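Local coordinates for DNA endonuclease I-CvuI (Chlorella vulgaris, PDB 5A74), which probably acts as a homing endonuclease of the LAGLIDADG family, cutting double-stranded DNA so that its host intron can spread, at residues A16-A21 with V47-T52; C24-I29 with K141-L146; V123-A128 with E148-C153. All coordinates share one frame; numbering follows the deposited sequence.

Contact 1: A16-A21 with V47-T52; sequences AGFVDA and VFQSTT. With MN (manganese (II) ion), chain H; nucleotides of chain D; nucleotides of chain F.
Phe18 on helix 6-22 and Val47 on strand 39-50 form the tight part of this contact. The phenyl ring turns its edge to the valine, so that CE1 of Phe18 meets CG1 of Val47 at 3.5 Å. Val47 uses both branches: with CG1 anti to the backbone N (chi1 179°), that methyl goes to the ring, while CG2 of Val47 packs against CG2 of Val19 at 3.9 Å. A branched side chain suits a place where two neighbours on one helix turn must be met, and Leu57 and Ile60 of helix 54-64 also pack on Val47. The far end of the Phe18 ring abuts the Gln49 amide, the two planes 53° apart. The family's signature motif fills the last turns of helix 6-22 and ends just beyond it; the helix packs on its counterpart in the second subunit, where Phe18 lies on Gly17 and Ala21 on Ala21. At the end of the helix the O of Ala21 binds manganese at 2.2 Å; the phosphate of DG1 of chain F, a water and Asp22 of the second subunit share the ion. Away from this core the strand turns to nucleic acid. DG1 points its C8 edge at the middle of one Phe48 face, C8 standing 3.2 Å above the ring, with the two planes steeply inclined. With an alanine in place of Phe48 the ring under C8 is gone, which would probably leave that edge of the base without its apolar neighbour and freer to shift. Ser50 N gives DC14 of chain D a nearly straight hydrogen bond, 2.9 Å to OP2 (166°). Beyond it Thr51 and Thr52 are the loose end, increasingly exposed; neither touches the helix, though Thr51 OG1 is tied to Gly75.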
loop_
_atom_site.group_PDB
_atom_site.type_symbol
_atom_site.label_atom_id
_atom_site.label_comp_id
_atom_site.label_asym_id
_atom_site.label_seq_id
_atom_site.Cartn_x
_atom_site.Cartn_y
_atom_site.Cartn_z
ATOM N N ALA B 16 -7.528 -2.162 5.360
ATOM C CA ALA B 16 -7.376 -0.718 5.466
ATOM C C ALA B 16 -5.932 -0.288 5.163
ATOM O O ALA B 16 -5.705 0.671 4.401
ATOM C CB ALA B 16 -7.814 -0.239 6.836
ATOM N N GLY B 17 -4.966 -0.996 5.750
ATOM C CA GLY B 17 -3.565 -0.722 5.473
ATOM C C GLY B 17 -3.324 -0.804 3.978
ATOM O O GLY B 17 -2.854 0.150 3.350
ATOM N N PHE B 18 -3.705 -1.933 3.397
ATOM C CA PHE B 18 -3.556 -2.129 1.965
ATOM C C PHE B 18 -4.269 -1.047 1.149
ATOM O O PHE B 18 -3.760 -0.602 0.119
ATOM C CB PHE B 18 -4.057 -3.510 1.562
ATOM C CG PHE B 18 -3.332 -4.077 0.385
ATOM C CD1 PHE B 18 -3.771 -3.823 -0.905
ATOM C CD2 PHE B 18 -2.187 -4.834 0.566
ATOM C CE1 PHE B 18 -3.088 -4.336 -1.992
ATOM C CE2 PHE B 18 -1.499 -5.343 -0.517
ATOM C CZ PHE B 18 -1.949 -5.093 -1.792
ATOM N N VAL B 19 -5.442 -0.623 1.613
ATOM C CA VAL B 19 -6.154 0.462 0.946
ATOM C C VAL B 19 -5.423 1.790 1.164
ATOM O O VAL B 19 -5.229 2.554 0.206
ATOM C CB VAL B 19 -7.657 0.553 1.363
ATOM C CG1 VAL B 19 -8.308 1.826 0.822
ATOM C CG2 VAL B 19 -8.411 -0.656 0.852
ATOM N N ASP B 20 -5.003 2.062 2.401
ATOM C CA ASP B 20 -4.257 3.294 2.671
ATOM C C ASP B 20 -3.041 3.373 1.751
ATOM O O ASP B 20 -2.658 4.454 1.319
ATOM C CB ASP B 20 -3.829 3.401 4.144
ATOM C CG ASP B 20 -4.910 4.009 5.032
ATOM O OD1 ASP B 20 -5.631 4.914 4.564
ATOM O OD2 ASP B 20 -5.043 3.582 6.205
ATOM N N ALA B 21 -2.458 2.224 1.416
ATOM C CA ALA B 21 -1.241 2.240 0.607
ATOM C C ALA B 21 -1.488 2.165 -0.910
ATOM O O ALA B 21 -1.070 3.056 -1.650
ATOM C CB ALA B 21 -0.271 1.155 1.069
ATOM N N VAL B 47 -8.710 -1.196 -5.363
ATOM C CA VAL B 47 -7.391 -1.677 -4.950
ATOM C C VAL B 47 -6.609 -2.156 -6.174
ATOM O O VAL B 47 -7.118 -2.938 -6.988
ATOM C CB VAL B 47 -7.487 -2.802 -3.898
ATOM C CG1 VAL B 47 -6.102 -3.283 -3.512
ATOM C CG2 VAL B 47 -8.239 -2.316 -2.664
ATOM N N PHE B 48 -5.378 -1.669 -6.296
ATOM C CA PHE B 48 -4.536 -1.943 -7.453
ATOM C C PHE B 48 -3.402 -2.880 -7.095
ATOM O O PHE B 48 -2.782 -2.759 -6.025
ATOM C CB PHE B 48 -3.927 -0.642 -7.971
ATOM C CG PHE B 48 -4.927 0.458 -8.149
ATOM C CD1 PHE B 48 -5.648 0.564 -9.331
ATOM C CD2 PHE B 48 -5.152 1.383 -7.133
ATOM C CE1 PHE B 48 -6.573 1.573 -9.500
ATOM C CE2 PHE B 48 -6.084 2.390 -7.292
ATOM C CZ PHE B 48 -6.795 2.486 -8.475
ATOM N N GLN B 49 -3.112 -3.804 -8.000
ATOM C CA GLN B 49 -1.975 -4.690 -7.818
ATOM C C GLN B 49 -1.637 -5.311 -9.153
ATOM O O GLN B 49 -2.531 -5.590 -9.967
ATOM C CB GLN B 49 -2.289 -5.773 -6.780
ATOM C CG GLN B 49 -1.044 -6.395 -6.115
ATOM C CD GLN B 49 -0.283 -5.415 -5.232
ATOM O OE1 GLN B 49 -0.753 -4.310 -4.962
ATOM N NE2 GLN B 49 0.899 -5.824 -4.774
ATOM N N SER B 50 -0.339 -5.485 -9.385
ATOM C CA SER B 50 0.170 -6.137 -10.586
ATOM C C SER B 50 -0.505 -7.489 -10.753
ATOM O O SER B 50 -0.774 -8.185 -9.764
ATOM C CB SER B 50 1.682 -6.307 -10.486
ATOM O OG SER B 50 2.209 -6.840 -11.683
ATOM N N THR B 51 -0.794 -7.850 -12.000
ATOM C CA THR B 51 -1.456 -9.113 -12.288
ATOM C C THR B 51 -0.671 -10.302 -11.704
ATOM O O THR B 51 -1.245 -11.366 -11.448
ATOM C CB THR B 51 -1.715 -9.282 -13.808
ATOM O OG1 THR B 51 -2.381 -8.114 -14.308
ATOM C CG2 THR B 51 -2.581 -10.506 -14.091
ATOM N N THR B 52 0.623 -10.098 -11.452
ATOM C CA THR B 52 1.466 -11.137 -10.857
ATOM C C THR B 52 0.944 -11.587 -9.491
ATOM O O THR B 52 1.179 -12.730 -9.079
ATOM C CB THR B 52 2.963 -10.712 -10.758
ATOM O OG1 THR B 52 3.063 -9.335 -10.350
ATOM C CG2 THR B 52 3.649 -10.880 -12.104
HETATM MN MN MN H . 0.579 4.556 -1.862
ATOM P P DC D 14 1.827 -3.052 -7.242
ATOM O OP1 DC D 14 1.932 -2.832 -5.777
ATOM O OP2 DC D 14 1.845 -4.434 -7.775
ATOM O "O5'" DC D 14 0.502 -2.333 -7.815
ATOM C "C5'" DC D 14 -0.049 -1.202 -7.162
ATOM C "C4'" DC D 14 0.819 0.037 -7.319
ATOM O "O4'" DC D 14 1.020 0.343 -8.723
ATOM C "C3'" DC D 14 0.239 1.326 -6.740
ATOM O "O3'" DC D 14 1.313 2.134 -6.292
ATOM C "C2'" DC D 14 -0.430 1.983 -7.948
ATOM C "C1'" DC D 14 0.706 1.716 -8.926
ATOM N N1 DC D 14 0.485 1.968 -10.396
ATOM C C2 DC D 14 0.296 3.267 -10.898
ATOM O O2 DC D 14 0.276 4.236 -10.124
ATOM N N3 DC D 14 0.134 3.429 -12.239
ATOM C C4 DC D 14 0.164 2.373 -13.057
ATOM N N4 DC D 14 -0.003 2.579 -14.369
ATOM C C5 DC D 14 0.362 1.053 -12.569
ATOM C C6 DC D 14 0.520 0.898 -11.251
ATOM O OP3 DG F 1 0.738 5.048 -5.672
ATOM P P DG F 1 0.068 4.445 -4.494
ATOM O OP1 DG F 1 1.072 3.618 -3.784
ATOM O OP2 DG F 1 -0.558 5.531 -3.713
ATOM O "O5'" DG F 1 -1.136 3.536 -5.064
ATOM C "C5'" DG F 1 -2.498 3.966 -5.043
ATOM C "C4'" DG F 1 -2.695 5.175 -5.942
ATOM O "O4'" DG F 1 -2.377 4.823 -7.312
ATOM C "C3'" DG F 1 -4.096 5.780 -5.956
ATOM O "O3'" DG F 1 -3.957 7.161 -5.639
ATOM C "C2'" DG F 1 -4.594 5.515 -7.381
ATOM C "C1'" DG F 1 -3.304 5.449 -8.185
ATOM N N9 DG F 1 -3.324 4.667 -9.431
ATOM C C8 DG F 1 -3.530 3.311 -9.567
ATOM N N7 DG F 1 -3.457 2.890 -10.804
ATOM C C5 DG F 1 -3.179 4.036 -11.543
ATOM C C6 DG F 1 -2.992 4.189 -12.939
ATOM O O6 DG F 1 -3.034 3.308 -13.823
ATOM N N1 DG F 1 -2.729 5.515 -13.276
ATOM C C2 DG F 1 -2.659 6.560 -12.375
ATOM N N2 DG F 1 -2.390 7.779 -12.882
ATOM N N3 DG F 1 -2.829 6.415 -11.060
ATOM C C4 DG F 1 -3.086 5.130 -10.714
ATOM P P DA F 2 -5.245 8.061 -5.298
ATOM O OP1 DA F 2 -4.728 9.313 -4.671
ATOM O OP2 DA F 2 -6.251 7.218 -4.582
ATOM O "O5'" DA F 2 -5.858 8.401 -6.742
ATOM C "C5'" DA F 2 -5.118 9.145 -7.710
ATOM C "C4'" DA F 2 -5.884 9.256 -9.018
ATOM O "O4'" DA F 2 -5.803 8.011 -9.767
ATOM C "C3'" DA F 2 -7.371 9.603 -8.924
ATOM O "O3'" DA F 2 -7.617 10.673 -9.824
ATOM C "C2'" DA F 2 -8.049 8.332 -9.424
ATOM C "C1'" DA F 2 -7.024 7.893 -10.468
ATOM N N9 DA F 2 -7.187 6.538 -11.015
ATOM C C8 DA F 2 -7.766 5.442 -10.426
ATOM N N7 DA F 2 -7.769 4.366 -11.182
ATOM C C5 DA F 2 -7.143 4.770 -12.357
ATOM C C6 DA F 2 -6.821 4.092 -13.571
ATOM N N6 DA F 2 -7.095 2.803 -13.827
ATOM N N1 DA F 2 -6.195 4.810 -14.535
ATOM C C2 DA F 2 -5.912 6.109 -14.295
ATOM N N3 DA F 2 -6.169 6.849 -13.203
ATOM C C4 DA F 2 -6.788 6.112 -12.265
HETATM O O HOH W 1 -0.713 5.631 -0.540
#

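Contact 2: C24-I29 with K141-L146. With nucleotides of chain F; nucleotides of chain C.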
loop_
_atom_site.group_PDB
_atom_site.type_symbol
_atom_site.label_atom_id
_atom_site.label_comp_id
_atom_site.label_asym_id
_atom_site.label_seq_id
_atom_site.Cartn_x
_atom_site.Cartn_y
_atom_site.Cartn_z
ATOM N N CYS B 24 -7.756 3.256 -3.564
ATOM C CA CYS B 24 -8.334 4.507 -3.988
ATOM C C CYS B 24 -9.772 4.593 -3.516
ATOM O O CYS B 24 -10.605 3.774 -3.897
ATOM C CB CYS B 24 -8.266 4.621 -5.512
ATOM S SG CYS B 24 -9.083 6.108 -6.186
ATOM N N ILE B 25 -10.054 5.576 -2.669
ATOM C CA ILE B 25 -11.423 5.907 -2.311
ATOM C C ILE B 25 -11.768 7.234 -2.994
ATOM O O ILE B 25 -11.152 8.269 -2.714
ATOM C CB ILE B 25 -11.592 6.043 -0.786
ATOM C CG1 ILE B 25 -11.185 4.749 -0.070
ATOM C CG2 ILE B 25 -13.028 6.425 -0.435
ATOM C CD1 ILE B 25 -11.374 4.809 1.454
ATOM N N ASN B 26 -12.756 7.213 -3.887
ATOM C CA ASN B 26 -12.952 8.346 -4.783
ATOM C C ASN B 26 -14.415 8.690 -5.060
ATOM O O ASN B 26 -15.324 7.866 -4.885
ATOM C CB ASN B 26 -12.226 8.066 -6.105
ATOM C CG ASN B 26 -11.905 9.331 -6.892
ATOM O OD1 ASN B 26 -11.983 10.450 -6.375
ATOM N ND2 ASN B 26 -11.524 9.153 -8.150
ATOM N N ALA B 27 -14.626 9.929 -5.492
ATOM C CA ALA B 27 -15.900 10.363 -6.042
ATOM C C ALA B 27 -15.583 11.117 -7.326
ATOM O O ALA B 27 -14.759 12.044 -7.322
ATOM C CB ALA B 27 -16.635 11.261 -5.064
ATOM N N GLN B 28 -16.289 10.800 -8.381
ATOM C CA GLN B 28 -16.088 11.362 -9.683
ATOM C C GLN B 28 -17.337 11.939 -10.236
ATOM O O GLN B 28 -18.355 11.593 -9.843
ATOM C CB GLN B 28 -15.648 10.300 -10.656
ATOM C CG GLN B 28 -14.239 9.858 -10.532
ATOM C CD GLN B 28 -13.911 8.671 -11.417
ATOM O OE1 GLN B 28 -13.818 8.798 -12.582
ATOM N NE2 GLN B 28 -13.684 7.553 -10.829
ATOM N N ILE B 29 -17.216 12.798 -11.216
ATOM C CA ILE B 29 -18.361 13.229 -11.983
ATOM C C ILE B 29 -18.253 12.610 -13.380
ATOM O O ILE B 29 -17.346 12.948 -14.144
ATOM C CB ILE B 29 -18.429 14.768 -12.062
ATOM C CG1 ILE B 29 -18.456 15.372 -10.652
ATOM C CG2 ILE B 29 -19.646 15.210 -12.847
ATOM C CD1 ILE B 29 -18.583 16.895 -10.621
ATOM N N LYS B 141 -3.964 14.161 -11.558
ATOM C CA LYS B 141 -3.749 15.425 -12.250
ATOM C C LYS B 141 -4.741 15.543 -13.408
ATOM O O LYS B 141 -4.924 16.618 -13.980
ATOM C CB LYS B 141 -2.312 15.533 -12.775
ATOM C CG LYS B 141 -1.911 16.969 -13.147
ATOM C CD LYS B 141 -0.936 17.037 -14.324
ATOM C CE LYS B 141 -0.747 18.483 -14.783
ATOM N NZ LYS B 141 0.018 18.586 -16.058
ATOM N N LYS B 142 -5.402 14.431 -13.717
ATOM C CA LYS B 142 -6.138 14.273 -14.969
ATOM C C LYS B 142 -7.624 14.665 -14.912
ATOM O O LYS B 142 -8.292 14.713 -15.955
ATOM C CB LYS B 142 -6.018 12.820 -15.451
ATOM C CG LYS B 142 -5.524 12.643 -16.881
ATOM C CD LYS B 142 -5.780 11.219 -17.390
ATOM C CE LYS B 142 -5.050 10.164 -16.553
ATOM N NZ LYS B 142 -5.298 8.770 -17.035
ATOM N N ARG B 143 -8.148 14.935 -13.719
ATOM C CA ARG B 143 -9.589 15.178 -13.580
ATOM C C ARG B 143 -10.044 16.511 -14.204
ATOM O O ARG B 143 -9.599 17.600 -13.813
ATOM C CB ARG B 143 -10.073 14.974 -12.128
ATOM C CG ARG B 143 -10.754 16.164 -11.455
ATOM C CD ARG B 143 -11.861 15.726 -10.501
ATOM N NE ARG B 143 -11.463 14.592 -9.664
ATOM C CZ ARG B 143 -12.277 13.966 -8.817
ATOM N NH1 ARG B 143 -13.535 14.358 -8.691
ATOM N NH2 ARG B 143 -11.840 12.946 -8.094
ATOM N N THR B 144 -10.918 16.392 -15.204
ATOM C CA THR B 144 -11.371 17.531 -15.997
ATOM C C THR B 144 -12.867 17.790 -15.865
ATOM O O THR B 144 -13.347 18.867 -16.236
ATOM C CB THR B 144 -11.035 17.355 -17.494
ATOM O OG1 THR B 144 -11.716 16.203 -18.019
ATOM C CG2 THR B 144 -9.532 17.205 -17.688
ATOM N N ILE B 145 -13.604 16.811 -15.341
ATOM C CA ILE B 145 -15.040 16.993 -15.121
ATOM C C ILE B 145 -15.311 17.447 -13.681
ATOM O O ILE B 145 -15.252 16.647 -12.749
ATOM C CB ILE B 145 -15.848 15.716 -15.486
ATOM C CG1 ILE B 145 -15.366 15.152 -16.828
ATOM C CG2 ILE B 145 -17.339 16.025 -15.565
ATOM C CD1 ILE B 145 -16.182 13.988 -17.355
ATOM N N LEU B 146 -15.609 18.737 -13.510
ATOM C CA LEU B 146 -15.759 19.340 -12.182
ATOM C C LEU B 146 -17.184 19.827 -11.887
ATOM O O LEU B 146 -18.054 19.779 -12.757
ATOM C CB LEU B 146 -14.793 20.510 -12.039
ATOM C CG LEU B 146 -13.371 20.227 -12.512
ATOM C CD1 LEU B 146 -12.524 21.471 -12.347
ATOM C CD2 LEU B 146 -12.775 19.047 -11.754
ATOM P P DC F 3 -8.810 11.729 -9.569
ATOM O OP1 DC F 3 -8.457 12.912 -10.386
ATOM O OP2 DC F 3 -9.020 11.929 -8.113
ATOM O "O5'" DC F 3 -10.115 10.984 -10.121
ATOM C "C5'" DC F 3 -10.728 11.323 -11.348
ATOM C "C4'" DC F 3 -9.886 11.026 -12.571
ATOM O "O4'" DC F 3 -9.248 9.732 -12.497
ATOM C "C3'" DC F 3 -10.727 10.933 -13.827
ATOM O "O3'" DC F 3 -10.980 12.256 -14.296
ATOM C "C2'" DC F 3 -9.837 10.125 -14.763
ATOM C "C1'" DC F 3 -9.047 9.235 -13.804
ATOM N N1 DC F 3 -9.439 7.792 -13.802
ATOM C C2 DC F 3 -9.154 7.000 -14.924
ATOM O O2 DC F 3 -8.585 7.510 -15.905
ATOM N N3 DC F 3 -9.511 5.691 -14.909
ATOM C C4 DC F 3 -10.124 5.181 -13.840
ATOM N N4 DC F 3 -10.450 3.879 -13.884
ATOM C C5 DC F 3 -10.419 5.970 -12.683
ATOM C C6 DC F 3 -10.061 7.256 -12.706
ATOM P P DG F 4 -12.473 12.699 -14.707
ATOM O OP1 DG F 4 -12.520 14.182 -14.664
ATOM O OP2 DG F 4 -13.450 11.884 -13.937
ATOM O "O5'" DG F 4 -12.609 12.208 -16.224
ATOM C "C5'" DG F 4 -11.631 12.579 -17.184
ATOM C "C4'" DG F 4 -11.717 11.633 -18.367
ATOM O "O4'" DG F 4 -11.311 10.310 -17.912
ATOM C "C3'" DG F 4 -13.111 11.498 -18.990
ATOM O "O3'" DG F 4 -13.070 11.556 -20.431
ATOM C "C2'" DG F 4 -13.577 10.134 -18.487
ATOM C "C1'" DG F 4 -12.275 9.354 -18.313
ATOM N N9 DG F 4 -12.454 8.302 -17.308
ATOM C C8 DG F 4 -12.758 8.457 -15.968
ATOM N N7 DG F 4 -12.886 7.326 -15.329
ATOM C C5 DG F 4 -12.663 6.353 -16.300
ATOM C C6 DG F 4 -12.678 4.943 -16.193
ATOM O O6 DG F 4 -12.896 4.261 -15.181
ATOM N N1 DG F 4 -12.405 4.320 -17.414
ATOM C C2 DG F 4 -12.158 4.995 -18.595
ATOM N N2 DG F 4 -11.919 4.232 -19.683
ATOM N N3 DG F 4 -12.143 6.324 -18.701
ATOM C C4 DG F 4 -12.403 6.937 -17.521
ATOM P P DC C 10 -1.248 7.221 -22.516
ATOM O OP1 DC C 10 -1.774 7.623 -23.847
ATOM O OP2 DC C 10 -0.004 6.428 -22.380
ATOM O "O5'" DC C 10 -1.072 8.551 -21.645
ATOM C "C5'" DC C 10 -2.196 9.418 -21.478
ATOM C "C4'" DC C 10 -2.139 10.206 -20.174
ATOM O "O4'" DC C 10 -2.614 9.399 -19.060
ATOM C "C3'" DC C 10 -0.764 10.713 -19.738
ATOM O "O3'" DC C 10 -0.964 11.873 -18.942
ATOM C "C2'" DC C 10 -0.257 9.573 -18.868
ATOM C "C1'" DC C 10 -1.544 9.186 -18.145
ATOM N N1 DC C 10 -1.571 7.767 -17.707
ATOM C C2 DC C 10 -1.989 7.461 -16.409
ATOM O O2 DC C 10 -2.320 8.386 -15.658
ATOM N N3 DC C 10 -2.028 6.167 -16.011
ATOM C C4 DC C 10 -1.668 5.204 -16.860
ATOM N N4 DC C 10 -1.726 3.938 -16.423
ATOM C C5 DC C 10 -1.237 5.502 -18.191
ATOM C C6 DC C 10 -1.202 6.783 -18.575
HETATM O O HOH W 2 -14.978 13.979 -12.128
#
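Arg143 reaches across to Ala27 and Asn26 through polar bonds. The guanidinium grips Ala27 O end-on with two nitrogens, NH1 of Arg143 at 3.0 Å and NH2 at 3.2 Å, the former in the plane of the carbonyl. The same NH2 makes a weak bond to Asn26 OD1, which lies at the edge of the guanidinium; amide and guanidinium planes stand 64° apart. Bends at chi2 and chi3 (44°) set the guanidinium with NH1 and NH2 facing Ala27 O.

Arg143 NH2 also points almost straight at a phosphate oxygen, OP2 of DC3 of chain F (3.0 Å, 172°), and Asn26 ND2 donates to O5' of the same nucleotide at 3.0 Å. Arginine suits the place because its fan of N-H groups can serve a carbonyl and a phosphate together, and the nearby anion probably reinforces its positive charge. Backbone N-H groups hold the next phosphate: OP1 of DG4 of chain F accepts from Thr144 N at 2.8 Å and from Ile145 N at 2.9 Å. A water accepts from Ile29 N and lies within bonding distance of both Ile145 O and DG4 OP2, bridging strand, loop and DNA.

Apolar contact closes the Ile29 end of the strand segment. Ile29 and Ile145 meet through their CG2 methyls, 3.7 Å apart, and CD1 of Ile29 rests on the Leu146 backbone; Tyr39 packs against both isoleucines. The whole is a loop held to the edge strand of the antiparallel DNA-binding sheet of a LAGLIDADG endonuclease, both gripping the backbone of chain F, while Lys142 of the loop reaches weakly to DC10 of chain C.

Contact 3: V123-A128 with E148-C153; sequences VLMEAA and ENVREC
Met125 and Arg151 both carry CG anti to the backbone N, at -168° in the methionine; later bends, at chi2 and chi3 in Met125 and at chi3 in Arg151, bring their ends together. The turn at chi2 of Met125 (62°) and the bend after it place its methyl over one face of the Arg151 guanidinium. CE of Met125 stands 3.2 Å above that plane, offset toward the rim, and comes within 3.3 Å of Arg151 NH1. The two chains cross at about a right angle, and the sulfur passes alongside CB of Arg151 at 3.9 Å. Methionine suits this spot because its flexible, unbranched chain can mould itself to a flat charged group while remaining apolar; NE of the arginine is hydrogen-bonded to Ser162 OG.

Val150 carries the buried side. Its CG1 touches both Leu124 CD2 and Met125 SD at 4.2 Å, whereas CG2 meets Ala128 CB at 4.1 Å, so the short branched side chain is shared among three residues of the facing helix. The small methyl of Ala128 lets a neighbour lie close without a long chain in the way. Ile29 of strand 23-31 packs on both Ala128 and Val150, and Tyr39 of strand 39-50 adds to the cover over Val150.

The axes of segments 123-128 and 148-153 run at 163° and approach to 9.7 Å, with the CA atoms of Met125 and Arg151 closest. This is an antiparallel helix pair, made by helices 121-135 and 147-156 with a long loop between them, and it packs against the ends of two strands of the LAGLIDADG sheet.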
loop_
_atom_site.group_PDB
_atom_site.type_symbol
_atom_site.label_atom_id
_atom_site.label_comp_id
_atom_site.label_asym_id
_atom_site.label_seq_id
_atom_site.Cartn_x
_atom_site.Cartn_y
_atom_site.Cartn_z
ATOM N N VAL B 123 -29.705 18.619 -5.365
ATOM C CA VAL B 123 -29.050 17.533 -4.636
ATOM C C VAL B 123 -27.863 16.962 -5.429
ATOM O O VAL B 123 -26.808 16.642 -4.861
ATOM C CB VAL B 123 -30.052 16.421 -4.306
ATOM C CG1 VAL B 123 -29.334 15.183 -3.765
ATOM C CG2 VAL B 123 -31.096 16.941 -3.319
ATOM N N LEU B 124 -28.038 16.851 -6.740
ATOM C CA LEU B 124 -26.955 16.433 -7.623
ATOM C C LEU B 124 -25.784 17.405 -7.527
ATOM O O LEU B 124 -24.614 17.013 -7.584
ATOM C CB LEU B 124 -27.445 16.371 -9.075
ATOM C CG LEU B 124 -26.348 15.984 -10.068
ATOM C CD1 LEU B 124 -25.855 14.592 -9.720
ATOM C CD2 LEU B 124 -26.815 16.067 -11.519
ATOM N N MET B 125 -26.116 18.682 -7.399
ATOM C CA MET B 125 -25.122 19.734 -7.343
ATOM C C MET B 125 -24.345 19.652 -6.030
ATOM O O MET B 125 -23.141 19.904 -5.996
ATOM C CB MET B 125 -25.810 21.098 -7.485
ATOM C CG MET B 125 -24.857 22.249 -7.717
ATOM S SD MET B 125 -23.939 22.062 -9.255
ATOM C CE MET B 125 -22.304 22.497 -8.665
ATOM N N GLU B 126 -25.033 19.292 -4.951
ATOM C CA GLU B 126 -24.372 19.115 -3.662
ATOM C C GLU B 126 -23.399 17.946 -3.715
ATOM O O GLU B 126 -22.270 18.039 -3.226
ATOM C CB GLU B 126 -25.414 18.883 -2.573
ATOM C CG GLU B 126 -26.311 20.083 -2.366
ATOM C CD GLU B 126 -27.562 19.758 -1.584
ATOM O OE1 GLU B 126 -27.768 18.567 -1.266
ATOM O OE2 GLU B 126 -28.341 20.698 -1.292
ATOM N N ALA B 127 -23.845 16.841 -4.306
ATOM C CA ALA B 127 -22.998 15.659 -4.430
ATOM C C ALA B 127 -21.811 15.969 -5.331
ATOM O O ALA B 127 -20.696 15.510 -5.076
ATOM C CB ALA B 127 -23.788 14.495 -4.974
ATOM N N ALA B 128 -22.058 16.762 -6.374
ATOM C CA ALA B 128 -21.004 17.140 -7.314
ATOM C C ALA B 128 -19.971 18.049 -6.659
ATOM O O ALA B 128 -18.771 17.914 -6.914
ATOM C CB ALA B 128 -21.592 17.797 -8.559
ATOM N N GLU B 148 -18.322 22.791 -11.551
ATOM C CA GLU B 148 -18.673 23.940 -12.380
ATOM C C GLU B 148 -19.309 23.507 -13.706
ATOM O O GLU B 148 -20.165 24.209 -14.251
ATOM C CB GLU B 148 -17.434 24.808 -12.627
ATOM C CG GLU B 148 -17.730 26.295 -12.856
ATOM C CD GLU B 148 -16.487 27.179 -12.699
ATOM O OE1 GLU B 148 -15.835 27.119 -11.630
ATOM O OE2 GLU B 148 -16.169 27.943 -13.639
ATOM N N ASN B 149 -18.902 22.344 -14.211
ATOM C CA ASN B 149 -19.442 21.825 -15.464
ATOM C C ASN B 149 -20.883 21.342 -15.308
ATOM O O ASN B 149 -21.713 21.497 -16.219
ATOM C CB ASN B 149 -18.550 20.706 -16.013
ATOM C CG ASN B 149 -17.125 21.177 -16.275
ATOM O OD1 ASN B 149 -16.164 20.604 -15.757
ATOM N ND2 ASN B 149 -16.985 22.232 -17.073
ATOM N N VAL B 150 -21.174 20.760 -14.147
ATOM C CA VAL B 150 -22.532 20.359 -13.820
ATOM C C VAL B 150 -23.415 21.598 -13.669
ATOM O O VAL B 150 -24.529 21.644 -14.211
ATOM C CB VAL B 150 -22.580 19.515 -12.534
ATOM C CG1 VAL B 150 -24.010 19.077 -12.240
ATOM C CG2 VAL B 150 -21.688 18.303 -12.676
ATOM N N ARG B 151 -22.911 22.600 -12.947
ATOM C CA ARG B 151 -23.660 23.834 -12.716
ATOM C C ARG B 151 -24.052 24.500 -14.040
ATOM O O ARG B 151 -25.215 24.870 -14.241
ATOM C CB ARG B 151 -22.859 24.787 -11.822
ATOM C CG ARG B 151 -23.548 26.111 -11.514
ATOM C CD ARG B 151 -22.858 26.865 -10.373
ATOM N NE ARG B 151 -23.429 26.561 -9.055
ATOM C CZ ARG B 151 -22.766 25.974 -8.056
ATOM N NH1 ARG B 151 -21.492 25.617 -8.212
ATOM N NH2 ARG B 151 -23.372 25.744 -6.893
ATOM N N GLU B 152 -23.099 24.614 -14.961
ATOM C CA GLU B 152 -23.386 25.244 -16.248
ATOM C C GLU B 152 -24.364 24.425 -17.092
ATOM O O GLU B 152 -25.239 24.991 -17.757
ATOM C CB GLU B 152 -22.090 25.552 -17.000
ATOM C CG GLU B 152 -21.209 26.566 -16.247
ATOM C CD GLU B 152 -19.825 26.746 -16.858
ATOM O OE1 GLU B 152 -19.458 25.946 -17.754
ATOM O OE2 GLU B 152 -19.106 27.689 -16.436
ATOM N N CYS B 153 -24.231 23.100 -17.054
ATOM C CA CYS B 153 -25.159 22.235 -17.781
ATOM C C CYS B 153 -26.585 22.362 -17.237
ATOM O O CYS B 153 -27.531 22.556 -18.002
ATOM C CB CYS B 153 -24.707 20.777 -17.728
ATOM S SG CYS B 153 -25.741 19.656 -18.719
#

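The three contacts run from the metal-bearing dimer interface to the C-terminal helices. Contacts 1 and 2 lie 19 Å apart between centres, share the sheet through neighbouring strands 39-50 and 23-31, and touch where Phe48 meets Cys24. Contacts 2 and 3, 14 Å apart, meet at Ile29, near the far end of strand 23-31. Contacts 1 and 3 stand 31 Å apart on opposite sides of the chain's centre. Along the sequence, contact 2 interleaves with each of the others, whereas contact 1 closes before contact 3 opens. The strand 23-31 thus links the motif helix and the metal site, probably where DNA is cut, to the C-terminal helix pair, with DNA held along the way.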